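Local coordinates for protein activated BY transcription factor SSRB (PDB 2WNW) that belongs to glycosyl hydrolase family 30, pairing a TIM barrel with a beta-sandwich domain, and bears the name of a gene product activated by the transcription factor SsrB, at residues Q70-Y83 with L361-R375. Residues are numbered along the deposited sequence; the frame is centred on the assembly and turned at random.
Sequences QFLSLYFSAQEHNY and LRRNHSWYGIGHFCR
The imidazole of H81 lies flat between W367 on one face and the sulfur of C374 on the other, a compact example of how a loop ring can be clamped from both sides by a single helix. Against W367 it forms an offset stack on the six-membered ring, with centroids 3.7 Å apart and planes only 8° from parallel. C374 SG sits over the other face, 3.7 Å from the H81 ring centroid, and also meets the edge of the Y83 ring, where CE2 is 3.7 Å from SG. The indole reaches this place because its CG stands anti to the backbone N (chi1 -171°), and its rim is met in turn by Y75, whose CE2 approaches W367 NE1 at 3.5 Å with the ring planes steeply inclined.

Beside the stack, R375 bends at chi3 and brings its guanidinium end-on to E80 in a salt bridge. NH1 and NH2 both donate to the single oxygen E80 OE2, each at 3.0 Å, and that oxygen lies in the guanidinium plane, although the carboxylate plane is tilted about 61° from it. NH1 arrives nearly along the C-O axis, NH2 from above the carboxylate plane. A water also donates to E80 OE2 and accepts a weak bond from R363 NH1. Two further waters join C374 O to N82, one to N82 O and the other to N82 ND2.

Farther out, L74 CD2 meets L361 CD2 tip to tip at 4.1 Å, while the Y75 hydroxyl is hydrogen-bonded to L333 O. Together these contacts fasten helix 65-76, which follows barrel strand 48-51, and its turn against helix 365-374, which comes after strand 327-330, where the family 30 TIM barrel closes.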
loop_
_atom_site.group_PDB
_atom_site.type_symbol
_atom_site.label_atom_id
_atom_site.label_comp_id
_atom_site.label_asym_id
_atom_site.label_seq_id
_atom_site.Cartn_x
_atom_site.Cartn_y
_atom_site.Cartn_z
ATOM N N GLN A 70 31.147 21.892 11.675
ATOM C CA GLN A 70 30.976 20.671 10.891
ATOM C C GLN A 70 29.571 20.103 11.092
ATOM O O GLN A 70 28.897 19.724 10.132
ATOM C CB GLN A 70 32.016 19.621 11.305
ATOM C CG GLN A 70 31.670 18.203 10.850
ATOM C CD GLN A 70 32.659 17.160 11.337
ATOM O OE1 GLN A 70 33.044 17.149 12.507
ATOM N NE2 GLN A 70 33.064 16.265 10.443
ATOM N N PHE A 71 29.144 20.037 12.351
ATOM C CA PHE A 71 27.822 19.520 12.694
ATOM C C PHE A 71 26.713 20.276 11.969
ATOM O O PHE A 71 25.857 19.672 11.324
ATOM C CB PHE A 71 27.591 19.616 14.205
ATOM C CG PHE A 71 26.190 19.265 14.628
ATOM C CD1 PHE A 71 25.758 17.942 14.622
ATOM C CD2 PHE A 71 25.290 20.262 14.995
ATOM C CE1 PHE A 71 24.448 17.615 14.973
ATOM C CE2 PHE A 71 23.976 19.948 15.348
ATOM C CZ PHE A 71 23.555 18.620 15.337
ATOM N N LEU A 72 26.728 21.601 12.077
ATOM C CA LEU A 72 25.706 22.422 11.437
ATOM C C LEU A 72 25.695 22.325 9.914
ATOM O O LEU A 72 24.628 22.336 9.299
ATOM C CB LEU A 72 25.857 23.887 11.862
ATOM C CG LEU A 72 25.585 24.178 13.340
ATOM C CD1 LEU A 72 25.851 25.649 13.625
ATOM C CD2 LEU A 72 24.140 23.822 13.683
ATOM N N SER A 73 26.871 22.237 9.299
ATOM C CA SER A 73 26.945 22.131 7.842
ATOM C C SER A 73 26.375 20.798 7.361
ATOM O O SER A 73 25.674 20.732 6.352
ATOM C CB SER A 73 28.397 22.248 7.369
ATOM O OG SER A 73 28.945 23.507 7.717
ATOM N N LEU A 74 26.693 19.737 8.093
ATOM C CA LEU A 74 26.231 18.395 7.753
ATOM C C LEU A 74 24.713 18.302 7.692
ATOM O O LEU A 74 24.151 17.643 6.820
ATOM C CB LEU A 74 26.750 17.398 8.793
ATOM C CG LEU A 74 27.856 16.396 8.446
ATOM C CD1 LEU A 74 28.558 16.751 7.150
ATOM C CD2 LEU A 74 28.824 16.347 9.611
ATOM N N TYR A 75 24.055 18.970 8.629
ATOM C CA TYR A 75 22.604 18.937 8.717
ATOM C C TYR A 75 21.868 20.055 7.990
ATOM O O TYR A 75 20.843 19.813 7.353
ATOM C CB TYR A 75 22.191 18.973 10.188
ATOM C CG TYR A 75 21.934 17.630 10.836
ATOM C CD1 TYR A 75 22.312 17.400 12.161
ATOM C CD2 TYR A 75 21.232 16.624 10.166
ATOM C CE1 TYR A 75 21.993 16.214 12.809
ATOM C CE2 TYR A 75 20.903 15.423 10.811
ATOM C CZ TYR A 75 21.284 15.232 12.134
ATOM O OH TYR A 75 20.931 14.082 12.803
ATOM N N PHE A 76 22.393 21.273 8.070
ATOM C CA PHE A 76 21.696 22.404 7.479
ATOM C C PHE A 76 22.264 23.077 6.240
ATOM O O PHE A 76 21.668 24.020 5.720
ATOM C CB PHE A 76 21.444 23.425 8.584
ATOM C CG PHE A 76 20.842 22.814 9.814
ATOM C CD1 PHE A 76 21.637 22.482 10.906
ATOM C CD2 PHE A 76 19.489 22.490 9.847
ATOM C CE1 PHE A 76 21.094 21.832 12.011
ATOM C CE2 PHE A 76 18.937 21.838 10.949
ATOM C CZ PHE A 76 19.740 21.508 12.030
ATOM N N SER A 77 23.404 22.598 5.760
ATOM C CA SER A 77 23.994 23.159 4.551
ATOM C C SER A 77 23.148 22.708 3.368
ATOM O O SER A 77 22.697 21.563 3.321
ATOM C CB SER A 77 25.428 22.655 4.367
ATOM O OG SER A 77 25.882 22.896 3.045
ATOM N N ALA A 78 22.928 23.611 2.419
ATOM C CA ALA A 78 22.142 23.295 1.236
ATOM C C ALA A 78 22.849 22.239 0.392
ATOM O O ALA A 78 22.227 21.574 -0.437
ATOM C CB ALA A 78 21.914 24.555 0.413
ATOM N N GLN A 79 24.154 22.089 0.607
ATOM C CA GLN A 79 24.944 21.110 -0.129
ATOM C C GLN A 79 25.054 19.786 0.621
ATOM O O GLN A 79 25.646 18.830 0.124
ATOM C CB GLN A 79 26.342 21.660 -0.423
ATOM C CG GLN A 79 26.342 22.802 -1.429
ATOM C CD GLN A 79 25.747 24.078 -0.864
ATOM O OE1 GLN A 79 25.109 24.850 -1.583
ATOM N NE2 GLN A 79 25.965 24.316 0.426
ATOM N N GLU A 80 24.487 19.736 1.823
ATOM C CA GLU A 80 24.502 18.514 2.617
ATOM C C GLU A 80 23.063 18.057 2.848
ATOM O O GLU A 80 22.282 17.995 1.902
ATOM C CB GLU A 80 25.226 18.742 3.947
ATOM C CG GLU A 80 26.730 18.948 3.800
ATOM C CD GLU A 80 27.471 17.683 3.390
ATOM O OE1 GLU A 80 28.689 17.775 3.124
ATOM O OE2 GLU A 80 26.851 16.599 3.338
ATOM N N HIS A 81 22.695 17.753 4.089
ATOM C CA HIS A 81 21.339 17.287 4.338
ATOM C C HIS A 81 20.242 18.302 4.086
ATOM O O HIS A 81 19.088 17.928 3.923
ATOM C CB HIS A 81 21.210 16.704 5.746
ATOM C CG HIS A 81 21.497 15.237 5.802
ATOM N ND1 HIS A 81 20.958 14.406 6.759
ATOM C CD2 HIS A 81 22.251 14.449 4.999
ATOM C CE1 HIS A 81 21.362 13.167 6.542
ATOM N NE2 HIS A 81 22.148 13.165 5.480
ATOM N N ASN A 82 20.599 19.582 4.055
ATOM C CA ASN A 82 19.627 20.632 3.766
ATOM C C ASN A 82 18.310 20.500 4.535
ATOM O O ASN A 82 17.236 20.612 3.950
ATOM C CB ASN A 82 19.343 20.634 2.255
ATOM C CG ASN A 82 18.429 21.764 1.831
ATOM O OD1 ASN A 82 18.704 22.931 2.102
ATOM N ND2 ASN A 82 17.333 21.422 1.154
ATOM N N TYR A 83 18.388 20.262 5.842
ATOM C CA TYR A 83 17.178 20.130 6.646
ATOM C C TYR A 83 16.311 21.374 6.501
ATOM O O TYR A 83 16.796 22.498 6.631
ATOM C CB TYR A 83 17.528 19.892 8.120
ATOM C CG TYR A 83 17.652 18.427 8.510
ATOM C CD1 TYR A 83 17.770 18.053 9.849
ATOM C CD2 TYR A 83 17.618 17.415 7.546
ATOM C CE1 TYR A 83 17.845 16.713 10.222
ATOM C CE2 TYR A 83 17.694 16.064 7.910
ATOM C CZ TYR A 83 17.805 15.723 9.251
ATOM O OH TYR A 83 17.859 14.398 9.628
ATOM N N LEU A 361 32.787 13.332 16.334
ATOM C CA LEU A 361 31.425 13.322 15.809
ATOM C C LEU A 361 31.222 11.996 15.074
ATOM O O LEU A 361 32.094 11.562 14.322
ATOM C CB LEU A 361 31.252 14.498 14.838
ATOM C CG LEU A 361 29.856 15.033 14.529
ATOM C CD1 LEU A 361 29.202 15.506 15.810
ATOM C CD2 LEU A 361 29.954 16.187 13.546
ATOM N N ARG A 362 30.075 11.357 15.287
ATOM C CA ARG A 362 29.782 10.069 14.656
ATOM C C ARG A 362 28.433 10.053 13.934
ATOM O O ARG A 362 27.414 10.456 14.497
ATOM C CB ARG A 362 29.799 8.973 15.725
ATOM C CG ARG A 362 29.211 7.641 15.304
ATOM C CD ARG A 362 28.437 7.023 16.462
ATOM N NE ARG A 362 29.226 6.989 17.692
ATOM C CZ ARG A 362 28.721 6.759 18.901
ATOM N NH1 ARG A 362 27.422 6.544 19.051
ATOM N NH2 ARG A 362 29.517 6.742 19.962
ATOM N N ARG A 363 28.436 9.582 12.689
ATOM C CA ARG A 363 27.211 9.495 11.899
ATOM C C ARG A 363 26.749 8.046 11.789
ATOM O O ARG A 363 27.455 7.200 11.232
ATOM C CB ARG A 363 27.437 10.063 10.495
ATOM C CG ARG A 363 27.418 11.579 10.427
ATOM C CD ARG A 363 27.765 12.066 9.038
ATOM N NE ARG A 363 29.162 11.797 8.714
ATOM C CZ ARG A 363 29.703 12.006 7.519
ATOM N NH1 ARG A 363 28.963 12.487 6.529
ATOM N NH2 ARG A 363 30.986 11.733 7.314
ATOM N N ASN A 364 25.565 7.763 12.322
ATOM C CA ASN A 364 25.013 6.414 12.278
ATOM C C ASN A 364 24.357 6.130 10.930
ATOM O O ASN A 364 24.151 7.042 10.131
ATOM C CB ASN A 364 24.006 6.231 13.415
ATOM C CG ASN A 364 24.672 6.236 14.778
ATOM O OD1 ASN A 364 25.595 5.459 15.025
ATOM N ND2 ASN A 364 24.214 7.114 15.669
ATOM N N HIS A 365 24.030 4.864 10.677
ATOM C CA HIS A 365 23.402 4.482 9.414
ATOM C C HIS A 365 22.159 5.321 9.116
ATOM O O HIS A 365 21.913 5.694 7.969
ATOM C CB HIS A 365 23.015 2.995 9.432
ATOM C CG HIS A 365 24.155 2.061 9.148
ATOM N ND1 HIS A 365 25.445 2.306 9.570
ATOM C CD2 HIS A 365 24.188 0.861 8.521
ATOM C CE1 HIS A 365 26.221 1.297 9.216
ATOM N NE2 HIS A 365 25.484 0.407 8.578
ATOM N N SER A 366 21.376 5.608 10.149
ATOM C CA SER A 366 20.152 6.388 9.982
ATOM C C SER A 366 20.396 7.746 9.324
ATOM O O SER A 366 19.564 8.219 8.556
ATOM C CB SER A 366 19.464 6.581 11.334
ATOM O OG SER A 366 20.320 7.249 12.243
ATOM N N TRP A 367 21.535 8.369 9.611
ATOM C CA TRP A 367 21.841 9.667 9.014
ATOM C C TRP A 367 21.882 9.535 7.490
ATOM O O TRP A 367 21.330 10.369 6.777
ATOM C CB TRP A 367 23.188 10.197 9.520
ATOM C CG TRP A 367 23.469 11.623 9.107
ATOM C CD1 TRP A 367 23.011 12.758 9.714
ATOM C CD2 TRP A 367 24.248 12.056 7.982
ATOM N NE1 TRP A 367 23.457 13.875 9.038
ATOM C CE2 TRP A 367 24.217 13.471 7.969
ATOM C CE3 TRP A 367 24.968 11.387 6.981
ATOM C CZ2 TRP A 367 24.879 14.230 6.993
ATOM C CZ3 TRP A 367 25.626 12.140 6.010
ATOM C CH2 TRP A 367 25.575 13.548 6.026
ATOM N N TYR A 368 22.528 8.481 6.995
ATOM C CA TYR A 368 22.618 8.265 5.551
ATOM C C TYR A 368 21.270 7.844 4.976
ATOM O O TYR A 368 20.936 8.200 3.848
ATOM C CB TYR A 368 23.677 7.209 5.217
ATOM C CG TYR A 368 25.058 7.577 5.701
ATOM C CD1 TYR A 368 25.538 7.105 6.921
ATOM C CD2 TYR A 368 25.868 8.437 4.959
ATOM C CE1 TYR A 368 26.791 7.481 7.394
ATOM C CE2 TYR A 368 27.124 8.822 5.425
ATOM C CZ TYR A 368 27.577 8.342 6.642
ATOM O OH TYR A 368 28.806 8.736 7.116
ATOM N N GLY A 369 20.498 7.093 5.759
ATOM C CA GLY A 369 19.186 6.662 5.309
ATOM C C GLY A 369 18.288 7.864 5.074
ATOM O O GLY A 369 17.630 7.967 4.043
ATOM N N ILE A 370 18.252 8.774 6.041
ATOM C CA ILE A 370 17.443 9.981 5.913
ATOM C C ILE A 370 17.958 10.767 4.707
ATOM O O ILE A 370 17.184 11.361 3.962
ATOM C CB ILE A 370 17.560 10.853 7.181
ATOM C CG1 ILE A 370 16.951 10.110 8.375
ATOM C CG2 ILE A 370 16.869 12.190 6.972
ATOM C CD1 ILE A 370 17.177 10.807 9.706
ATOM N N GLY A 371 19.274 10.739 4.522
ATOM C CA GLY A 371 19.902 11.451 3.422
ATOM C C GLY A 371 19.417 11.091 2.029
ATOM O O GLY A 371 19.384 11.951 1.147
ATOM N N HIS A 372 19.050 9.831 1.812
ATOM C CA HIS A 372 18.565 9.424 0.499
ATOM C C HIS A 372 17.330 10.229 0.117
ATOM O O HIS A 372 16.981 10.318 -1.063
ATOM C CB HIS A 372 18.271 7.918 0.475
ATOM C CG HIS A 372 19.458 7.090 0.093
ATOM N ND1 HIS A 372 19.845 6.905 -1.218
ATOM C CD2 HIS A 372 20.391 6.465 0.851
ATOM C CE1 HIS A 372 20.965 6.205 -1.251
ATOM N NE2 HIS A 372 21.319 5.927 -0.010
ATOM N N PHE A 373 16.681 10.814 1.123
ATOM C CA PHE A 373 15.498 11.647 0.915
ATOM C C PHE A 373 15.799 13.153 0.986
ATOM O O PHE A 373 15.691 13.879 -0.004
ATOM C CB PHE A 373 14.425 11.383 1.978
ATOM C CG PHE A 373 13.603 10.149 1.749
ATOM C CD1 PHE A 373 14.046 8.910 2.194
ATOM C CD2 PHE A 373 12.362 10.233 1.125
ATOM C CE1 PHE A 373 13.260 7.767 2.025
ATOM C CE2 PHE A 373 11.569 9.096 0.950
ATOM C CZ PHE A 373 12.021 7.863 1.403
ATOM N N CYS A 374 16.171 13.603 2.181
ATOM C CA CYS A 374 16.396 15.021 2.457
ATOM C C CYS A 374 17.422 15.783 1.632
ATOM O O CYS A 374 17.278 16.989 1.441
ATOM C CB CYS A 374 16.694 15.219 3.948
ATOM S SG CYS A 374 18.329 14.699 4.484
ATOM N N ARG A 375 18.449 15.102 1.139
ATOM C CA ARG A 375 19.468 15.781 0.346
ATOM C C ARG A 375 18.986 16.125 -1.059
ATOM O O ARG A 375 19.555 17.000 -1.720
ATOM C CB ARG A 375 20.726 14.906 0.238
ATOM C CG ARG A 375 21.373 14.576 1.576
ATOM C CD ARG A 375 22.443 13.499 1.432
ATOM N NE ARG A 375 23.692 14.015 0.879
ATOM C CZ ARG A 375 24.593 14.703 1.576
ATOM N NH1 ARG A 375 24.393 14.966 2.862
ATOM N NH2 ARG A 375 25.708 15.119 0.988
HETATM O O HOH W 1 22.384 18.156 -0.784
HETATM O O HOH W 2 28.631 14.202 3.698
HETATM O O HOH W 3 15.651 18.423 3.359
HETATM O O HOH W 4 16.500 18.805 -0.293
#